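PDB 3N6Q: YghZ aldo-keto reductase from Escherichia coli, which probably reduces aldehydes or ketones with NADPH, as other members of the aldo-keto reductase family do. Local coordinates for residues W3-Y15 with I48-F60. Sequence-based numbering, arbitrary orientation.
Sequences WLANPERYGQMQY and ILRKAFDLGITHF
The guanidinium of R50 lies flat over one face of the W3 indole, the planes about 10° apart, in a cation-pi stack. Its CZ is 3.9 Å from the centroid of the five-membered ring of W3. The R50 chain runs extended from CG to NE along the indole, and its CD makes a CH-pi contact over the same five-membered ring. D84 of helix 72-84 forms a salt bridge with NE of R50.

One turn on, D54 turns its carboxylate to the loop. OD1 of D54 accepts a straight hydrogen bond from the backbone N of N6 (2.7 Å, 179°), met from above the carboxylate plane. The N6 side chain has CG anti to its own N (chi1 170°). This lets N6 ND2 donate a hydrogen bond to D54 O at 3.0 Å, in the carbonyl plane and on a lone pair. OD1 of N6 accepts from E8 N in an Asx turn.

The family fold is a TIM barrel, and here the N-terminal loop packs on the end of helix 42-54 and the turn into strand 59-61. G56, with positive phi, closes that helix in a Schellman motif.

R9 CD sits over one face of the F53 ring, 4.0 Å from its centroid. NH2 of R9 forms a salt bridge with E91, while R9 NH1 donates a hydrogen bond to N6 O (2.9 Å). Y15 OH donates to G56 O at 2.7 Å, on a lone pair. Y10 meets T58 CG2 with its ring edge, at CE1 (3.7 Å).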
ATOM      1  N   TRP B   3      35.931   2.605   9.832  1.00 32.39           N
ATOM      2  CA  TRP B   3      36.340   3.778   9.048  1.00 30.45           C
ATOM      3  C   TRP B   3      35.540   4.995   9.490  1.00 29.83           C
ATOM      4  O   TRP B   3      34.308   4.943   9.569  1.00 29.56           O
ATOM      5  CB  TRP B   3      36.192   3.526   7.533  1.00 31.69           C
ATOM      6  CG  TRP B   3      36.505   4.757   6.717  1.00 28.07           C
ATOM      7  CD1 TRP B   3      37.709   5.423   6.632  1.00 36.00           C
ATOM      8  CD2 TRP B   3      35.576   5.517   5.957  1.00 28.30           C
ATOM      9  NE1 TRP B   3      37.582   6.537   5.819  1.00 30.35           N
ATOM     10  CE2 TRP B   3      36.269   6.654   5.449  1.00 29.12           C
ATOM     11  CE3 TRP B   3      34.216   5.362   5.660  1.00 25.48           C
ATOM     12  CZ2 TRP B   3      35.663   7.585   4.582  1.00 27.61           C
ATOM     13  CZ3 TRP B   3      33.603   6.315   4.804  1.00 28.04           C
ATOM     14  CH2 TRP B   3      34.350   7.401   4.271  1.00 23.41           C
ATOM     15  N   LEU B   4      36.234   6.098   9.770  1.00 27.42           N
ATOM     16  CA  LEU B   4      35.575   7.311  10.229  1.00 27.17           C
ATOM     17  C   LEU B   4      35.683   8.405   9.138  1.00 25.78           C
ATOM     18  O   LEU B   4      36.775   8.726   8.653  1.00 26.35           O
ATOM     19  CB  LEU B   4      36.167   7.759  11.587  1.00 28.09           C
ATOM     20  CG  LEU B   4      35.709   9.021  12.305  1.00 31.59           C
ATOM     21  CD1 LEU B   4      34.248   8.902  12.782  1.00 31.12           C
ATOM     22  CD2 LEU B   4      36.625   9.249  13.536  1.00 34.89           C
ATOM     23  N   ALA B   5      34.540   8.825   8.620  1.00 24.39           N
ATOM     24  CA  ALA B   5      34.535   9.763   7.504  1.00 22.26           C
ATOM     25  C   ALA B   5      35.067  11.115   8.041  1.00 21.08           C
ATOM     26  O   ALA B   5      34.970  11.396   9.226  1.00 21.42           O
ATOM     27  CB  ALA B   5      33.096   9.931   6.956  1.00 21.29           C
ATOM     28  N   ASN B   6      35.631  11.905   7.146  1.00 21.00           N
ATOM     29  CA  ASN B   6      36.152  13.255   7.466  1.00 20.97           C
ATOM     30  C   ASN B   6      35.118  14.086   8.210  1.00 21.26           C
ATOM     31  O   ASN B   6      34.010  14.339   7.723  1.00 22.11           O
ATOM     32  CB  ASN B   6      36.628  13.899   6.162  1.00 23.27           C
ATOM     33  CG  ASN B   6      36.950  15.379   6.316  1.00 27.86           C
ATOM     34  OD1 ASN B   6      37.268  15.827   7.407  1.00 24.43           O
ATOM     35  ND2 ASN B   6      36.832  16.142   5.222  1.00 24.99           N
ATOM     36  N   PRO B   7      35.454  14.521   9.438  1.00 23.52           N
ATOM     37  CA  PRO B   7      34.454  15.255  10.209  1.00 22.05           C
ATOM     38  C   PRO B   7      34.117  16.586   9.582  1.00 22.22           C
ATOM     39  O   PRO B   7      33.047  17.093   9.841  1.00 23.29           O
ATOM     40  CB  PRO B   7      35.119  15.485  11.593  1.00 25.06           C
ATOM     41  CG  PRO B   7      36.377  14.720  11.566  1.00 24.38           C
ATOM     42  CD  PRO B   7      36.654  14.153  10.226  1.00 24.29           C
ATOM     43  N   GLU B   8      34.976  17.067   8.685  1.00 22.72           N
ATOM     44  CA  GLU B   8      34.820  18.356   8.017  1.00 24.08           C
ATOM     45  C   GLU B   8      34.202  18.218   6.612  1.00 24.73           C
ATOM     46  O   GLU B   8      34.105  19.212   5.870  1.00 23.38           O
ATOM     47  CB  GLU B   8      36.210  19.030   7.880  1.00 27.77           C
ATOM     48  CG  GLU B   8      36.882  19.381   9.245  1.00 34.52           C
ATOM     49  CD  GLU B   8      35.910  20.077  10.187  1.00 44.89           C
ATOM     50  OE1 GLU B   8      35.236  21.028   9.739  1.00 48.44           O
ATOM     51  OE2 GLU B   8      35.764  19.643  11.362  1.00 53.64           O
ATOM     52  N   ARG B   9      33.651  17.034   6.307  1.00 19.00           N
ATOM     53  CA  ARG B   9      33.160  16.753   4.938  1.00 19.52           C
ATOM     54  C   ARG B   9      32.106  17.702   4.408  1.00 18.29           C
ATOM     55  O   ARG B   9      31.977  17.824   3.179  1.00 21.34           O
ATOM     56  CB  ARG B   9      32.671  15.263   4.821  1.00 17.45           C
ATOM     57  CG  ARG B   9      31.442  14.899   5.697  1.00 17.25           C
ATOM     58  CD  ARG B   9      31.301  13.369   5.755  1.00 17.34           C
ATOM     59  NE  ARG B   9      30.224  12.960   6.647  1.00 18.77           N
ATOM     60  CZ  ARG B   9      30.349  12.796   7.960  1.00 21.00           C
ATOM     61  NH1 ARG B   9      31.502  13.096   8.566  1.00 21.56           N
ATOM     62  NH2 ARG B   9      29.305  12.407   8.673  1.00 20.00           N
ATOM     63  N   TYR B  10      31.260  18.253   5.273  1.00 18.25           N
ATOM     64  CA  TYR B  10      30.185  19.135   4.819  1.00 18.35           C
ATOM     65  C   TYR B  10      30.589  20.624   4.765  1.00 22.92           C
ATOM     66  O   TYR B  10      29.746  21.488   4.484  1.00 25.88           O
ATOM     67  CB  TYR B  10      28.931  18.953   5.686  1.00 19.00           C
ATOM     68  CG  TYR B  10      28.425  17.517   5.623  1.00 18.76           C
ATOM     69  CD1 TYR B  10      28.122  16.953   4.395  1.00 19.38           C
ATOM     70  CD2 TYR B  10      28.327  16.728   6.768  1.00 18.73           C
ATOM     71  CE1 TYR B  10      27.650  15.609   4.290  1.00 19.19           C
ATOM     72  CE2 TYR B  10      27.907  15.348   6.671  1.00 18.83           C
ATOM     73  CZ  TYR B  10      27.574  14.830   5.418  1.00 21.10           C
ATOM     74  OH  TYR B  10      27.112  13.513   5.293  1.00 20.35           O
ATOM     75  N   GLY B  11      31.866  20.901   4.989  1.00 24.28           N
ATOM     76  CA  GLY B  11      32.292  22.270   5.284  1.00 27.95           C
ATOM     77  C   GLY B  11      32.542  23.106   4.047  1.00 28.37           C
ATOM     78  O   GLY B  11      32.428  24.327   4.111  1.00 31.04           O
ATOM     79  N   GLN B  12      32.950  22.480   2.947  1.00 26.24           N
ATOM     80  CA  GLN B  12      33.320  23.222   1.745  1.00 28.79           C
ATOM     81  C   GLN B  12      32.513  22.900   0.474  1.00 27.12           C
ATOM     82  O   GLN B  12      32.427  23.744  -0.443  1.00 26.70           O
ATOM     83  CB  GLN B  12      34.797  22.996   1.425  1.00 28.74           C
ATOM     84  CG  GLN B  12      35.691  23.695   2.461  1.00 39.90           C
ATOM     85  CD  GLN B  12      37.139  23.457   2.232  1.00 52.15           C
ATOM     86  OE1 GLN B  12      37.597  22.304   2.146  1.00 56.20           O
ATOM     87  NE2 GLN B  12      37.903  24.547   2.160  1.00 58.64           N
ATOM     88  N   MET B  13      31.906  21.709   0.425  1.00 22.15           N
ATOM     89  CA  MET B  13      31.079  21.362  -0.739  1.00 20.24           C
ATOM     90  C   MET B  13      29.878  22.301  -0.841  1.00 18.09           C
ATOM     91  O   MET B  13      29.262  22.726   0.182  1.00 20.98           O
ATOM     92  CB  MET B  13      30.623  19.857  -0.698  1.00 18.93           C
ATOM     93  CG  MET B  13      29.701  19.462  -1.870  1.00 18.30           C
ATOM     94  SD  MET B  13      30.286  19.558  -3.557  1.00 20.43           S
ATOM     95  CE  MET B  13      31.847  18.712  -3.509  1.00 23.25           C
ATOM     96  N   GLN B  14      29.548  22.645  -2.074  1.00 18.69           N
ATOM     97  CA  GLN B  14      28.332  23.389  -2.369  1.00 17.65           C
ATOM     98  C   GLN B  14      27.194  22.383  -2.655  1.00 17.63           C
ATOM     99  O   GLN B  14      27.376  21.454  -3.441  1.00 18.16           O
ATOM    100  CB  GLN B  14      28.560  24.224  -3.634  1.00 16.53           C
ATOM    101  CG  GLN B  14      27.329  25.082  -4.011  1.00 20.92           C
ATOM    102  CD  GLN B  14      27.544  25.931  -5.263  1.00 29.23           C
ATOM    103  OE1 GLN B  14      27.163  25.542  -6.358  1.00 23.77           O
ATOM    104  NE2 GLN B  14      28.223  27.082  -5.107  1.00 27.84           N
ATOM    105  N   TYR B  15      26.045  22.618  -2.041  1.00 16.15           N
ATOM    106  CA  TYR B  15      24.836  21.830  -2.265  1.00 17.18           C
ATOM    107  C   TYR B  15      23.799  22.700  -2.960  1.00 17.21           C
ATOM    108  O   TYR B  15      23.664  23.899  -2.641  1.00 18.04           O
ATOM    109  CB  TYR B  15      24.303  21.375  -0.924  1.00 15.12           C
ATOM    110  CG  TYR B  15      25.339  20.445  -0.276  1.00 16.60           C
ATOM    111  CD1 TYR B  15      25.386  19.066  -0.629  1.00 17.11           C
ATOM    112  CD2 TYR B  15      26.283  20.939   0.648  1.00 18.68           C
ATOM    113  CE1 TYR B  15      26.422  18.231  -0.155  1.00 15.14           C
ATOM    114  CE2 TYR B  15      27.290  20.093   1.188  1.00 20.26           C
ATOM    115  CZ  TYR B  15      27.340  18.741   0.787  1.00 19.86           C
ATOM    116  OH  TYR B  15      28.331  17.917   1.280  1.00 18.86           O
ATOM    117  N   ILE B  48      38.109   5.494  -3.963  1.00 17.86           N
ATOM    118  CA  ILE B  48      37.195   6.428  -4.629  1.00 17.64           C
ATOM    119  C   ILE B  48      35.964   6.793  -3.795  1.00 16.52           C
ATOM    120  O   ILE B  48      35.651   8.001  -3.628  1.00 19.29           O
ATOM    121  CB  ILE B  48      36.827   6.020  -6.082  1.00 17.31           C
ATOM    122  CG1 ILE B  48      38.087   5.807  -6.974  1.00 18.32           C
ATOM    123  CG2 ILE B  48      35.818   7.077  -6.652  1.00 15.15           C
ATOM    124  CD1 ILE B  48      37.907   4.909  -8.210  1.00 18.16           C
ATOM    125  N   LEU B  49      35.194   5.811  -3.281  1.00 14.75           N
ATOM    126  CA  LEU B  49      34.002   6.161  -2.494  1.00 16.78           C
ATOM    127  C   LEU B  49      34.337   6.926  -1.250  1.00 16.33           C
ATOM    128  O   LEU B  49      33.554   7.819  -0.783  1.00 15.78           O
ATOM    129  CB  LEU B  49      33.168   4.902  -2.109  1.00 15.83           C
ATOM    130  CG  LEU B  49      32.697   4.085  -3.336  1.00 18.85           C
ATOM    131  CD1 LEU B  49      31.855   2.852  -2.878  1.00 16.74           C
ATOM    132  CD2 LEU B  49      31.776   4.941  -4.239  1.00 22.30           C
ATOM    133  N   ARG B  50      35.406   6.482  -0.580  1.00 16.63           N
ATOM    134  CA  ARG B  50      35.735   7.119   0.686  1.00 18.33           C
ATOM    135  C   ARG B  50      36.151   8.571   0.466  1.00 15.50           C
ATOM    136  O   ARG B  50      35.789   9.436   1.230  1.00 17.28           O
ATOM    137  CB  ARG B  50      36.909   6.404   1.375  1.00 18.34           C
ATOM    138  CG  ARG B  50      36.496   5.042   1.963  1.00 21.46           C
ATOM    139  CD  ARG B  50      37.717   4.458   2.706  1.00 24.35           C
ATOM    140  NE  ARG B  50      37.382   3.236   3.454  1.00 23.78           N
ATOM    141  CZ  ARG B  50      38.209   2.654   4.328  1.00 29.27           C
ATOM    142  NH1 ARG B  50      39.424   3.173   4.541  1.00 28.44           N
ATOM    143  NH2 ARG B  50      37.846   1.523   4.949  1.00 23.33           N
ATOM    144  N   LYS B  51      36.942   8.777  -0.558  1.00 15.83           N
ATOM    145  CA  LYS B  51      37.360  10.134  -0.902  1.00 16.89           C
ATOM    146  C   LYS B  51      36.162  10.990  -1.289  1.00 18.24           C
ATOM    147  O   LYS B  51      36.010  12.131  -0.760  1.00 14.98           O
ATOM    148  CB  LYS B  51      38.423  10.116  -2.012  1.00 17.09           C
ATOM    149  CG  LYS B  51      38.840  11.530  -2.552  1.00 17.06           C
ATOM    150  CD  LYS B  51      39.505  12.346  -1.407  1.00 26.44           C
ATOM    151  CE  LYS B  51      40.829  11.713  -1.011  1.00 31.91           C
ATOM    152  NZ  LYS B  51      41.639  12.578  -0.088  1.00 37.42           N
ATOM    153  N   ALA B  52      35.280  10.444  -2.156  1.00 16.12           N
ATOM    154  CA  ALA B  52      34.060  11.168  -2.518  1.00 15.59           C
ATOM    155  C   ALA B  52      33.316  11.672  -1.296  1.00 15.17           C
ATOM    156  O   ALA B  52      33.016  12.875  -1.168  1.00 16.21           O
ATOM    157  CB  ALA B  52      33.132  10.280  -3.387  1.00 13.31           C
ATOM    158  N   PHE B  53      33.033  10.768  -0.363  1.00 15.53           N
ATOM    159  CA  PHE B  53      32.235  11.123   0.807  1.00 14.44           C
ATOM    160  C   PHE B  53      32.987  12.094   1.743  1.00 15.46           C
ATOM    161  O   PHE B  53      32.370  13.000   2.303  1.00 16.57           O
ATOM    162  CB  PHE B  53      31.820   9.861   1.558  1.00 14.56           C
ATOM    163  CG  PHE B  53      30.799  10.092   2.637  1.00 15.40           C
ATOM    164  CD1 PHE B  53      29.567  10.686   2.341  1.00 14.09           C
ATOM    165  CD2 PHE B  53      31.080   9.731   3.959  1.00 14.25           C
ATOM    166  CE1 PHE B  53      28.588  10.896   3.342  1.00 15.86           C
ATOM    167  CE2 PHE B  53      30.067   9.902   4.993  1.00 14.48           C
ATOM    168  CZ  PHE B  53      28.845  10.477   4.684  1.00 17.84           C
ATOM    169  N   ASP B  54      34.302  11.907   1.881  1.00 17.33           N
ATOM    170  CA  ASP B  54      35.128  12.850   2.711  1.00 16.09           C
ATOM    171  C   ASP B  54      35.142  14.263   2.076  1.00 17.44           C
ATOM    172  O   ASP B  54      35.414  15.265   2.778  1.00 18.79           O
ATOM    173  CB  ASP B  54      36.535  12.337   2.780  1.00 16.89           C
ATOM    174  CG  ASP B  54      36.710  11.208   3.801  1.00 18.10           C
ATOM    175  OD1 ASP B  54      35.840  10.988   4.648  1.00 25.20           O
ATOM    176  OD2 ASP B  54      37.791  10.662   3.786  1.00 24.67           O
ATOM    177  N   LEU B  55      34.907  14.340   0.771  1.00 17.10           N
ATOM    178  CA  LEU B  55      34.771  15.673   0.089  1.00 18.51           C
ATOM    179  C   LEU B  55      33.370  16.267   0.117  1.00 18.91           C
ATOM    180  O   LEU B  55      33.159  17.376  -0.399  1.00 20.08           O
ATOM    181  CB  LEU B  55      35.281  15.622  -1.356  1.00 17.14           C
ATOM    182  CG  LEU B  55      36.749  15.341  -1.610  1.00 19.60           C
ATOM    183  CD1 LEU B  55      36.916  14.947  -3.057  1.00 19.39           C
ATOM    184  CD2 LEU B  55      37.680  16.584  -1.221  1.00 26.52           C
ATOM    185  N   GLY B  56      32.424  15.599   0.795  1.00 14.84           N
ATOM    186  CA  GLY B  56      31.040  16.070   0.844  1.00 15.11           C
ATOM    187  C   GLY B  56      30.181  15.567  -0.309  1.00 14.48           C
ATOM    188  O   GLY B  56      29.044  15.986  -0.475  1.00 15.92           O
ATOM    189  N   ILE B  57      30.737  14.744  -1.172  1.00 14.59           N
ATOM    190  CA  ILE B  57      29.901  14.190  -2.257  1.00 16.27           C
ATOM    191  C   ILE B  57      29.005  13.103  -1.653  1.00 16.51           C
ATOM    192  O   ILE B  57      29.488  12.054  -1.247  1.00 16.82           O
ATOM    193  CB  ILE B  57      30.750  13.653  -3.367  1.00 14.20           C
ATOM    194  CG1 ILE B  57      31.597  14.807  -3.958  1.00 15.65           C
ATOM    195  CG2 ILE B  57      29.862  12.984  -4.442  1.00 15.86           C
ATOM    196  CD1 ILE B  57      32.486  14.333  -5.020  1.00 13.52           C
ATOM    197  N   THR B  58      27.718  13.379  -1.604  1.00 16.65           N
ATOM    198  CA  THR B  58      26.755  12.534  -0.902  1.00 14.56           C
ATOM    199  C   THR B  58      25.883  11.776  -1.924  1.00 16.36           C
ATOM    200  O   THR B  58      25.025  10.932  -1.511  1.00 18.65           O
ATOM    201  CB  THR B  58      25.822  13.359  -0.067  1.00 15.54           C
ATOM    202  OG1 THR B  58      25.288  14.397  -0.911  1.00 17.98           O
ATOM    203  CG2 THR B  58      26.540  14.004   1.145  1.00 16.31           C
ATOM    204  N   HIS B  59      26.117  12.008  -3.222  1.00 12.59           N
ATOM    205  CA  HIS B  59      25.226  11.400  -4.266  1.00 12.51           C
ATOM    206  C   HIS B  59      26.079  10.514  -5.181  1.00 12.46           C
ATOM    207  O   HIS B  59      27.139  10.925  -5.733  1.00 15.58           O
ATOM    208  CB  HIS B  59      24.465  12.484  -5.122  1.00 12.96           C
ATOM    209  CG  HIS B  59      23.626  11.901  -6.232  1.00 14.79           C
ATOM    210  ND1 HIS B  59      22.929  10.705  -6.080  1.00 16.92           N
ATOM    211  CD2 HIS B  59      23.379  12.327  -7.502  1.00 13.26           C
ATOM    212  CE1 HIS B  59      22.312  10.409  -7.229  1.00 17.33           C
ATOM    213  NE2 HIS B  59      22.531  11.397  -8.095  1.00 16.28           N
ATOM    214  N   PHE B  60      25.691   9.224  -5.171  1.00 11.87           N
ATOM    215  CA  PHE B  60      26.340   8.120  -5.860  1.00 13.57           C
ATOM    216  C   PHE B  60      25.303   7.626  -6.863  1.00 12.31           C
ATOM    217  O   PHE B  60      24.211   7.173  -6.498  1.00 15.21           O
ATOM    218  CB  PHE B  60      26.696   7.036  -4.832  1.00 12.80           C
ATOM    219  CG  PHE B  60      27.747   7.496  -3.867  1.00 17.54           C
ATOM    220  CD1 PHE B  60      29.049   7.471  -4.255  1.00 24.48           C
ATOM    221  CD2 PHE B  60      27.403   8.308  -2.810  1.00 27.57           C
ATOM    222  CE1 PHE B  60      30.046   8.042  -3.469  1.00 26.03           C
ATOM    223  CE2 PHE B  60      28.396   8.918  -2.026  1.00 26.31           C
ATOM    224  CZ  PHE B  60      29.711   8.746  -2.355  1.00 23.60           C
TER
HETATM  225  O   HOH W   1      39.691   7.824   4.445  1.00 52.30           O
HETATM  226  O   HOH W   2      38.302   9.965   6.420  1.00 33.76           O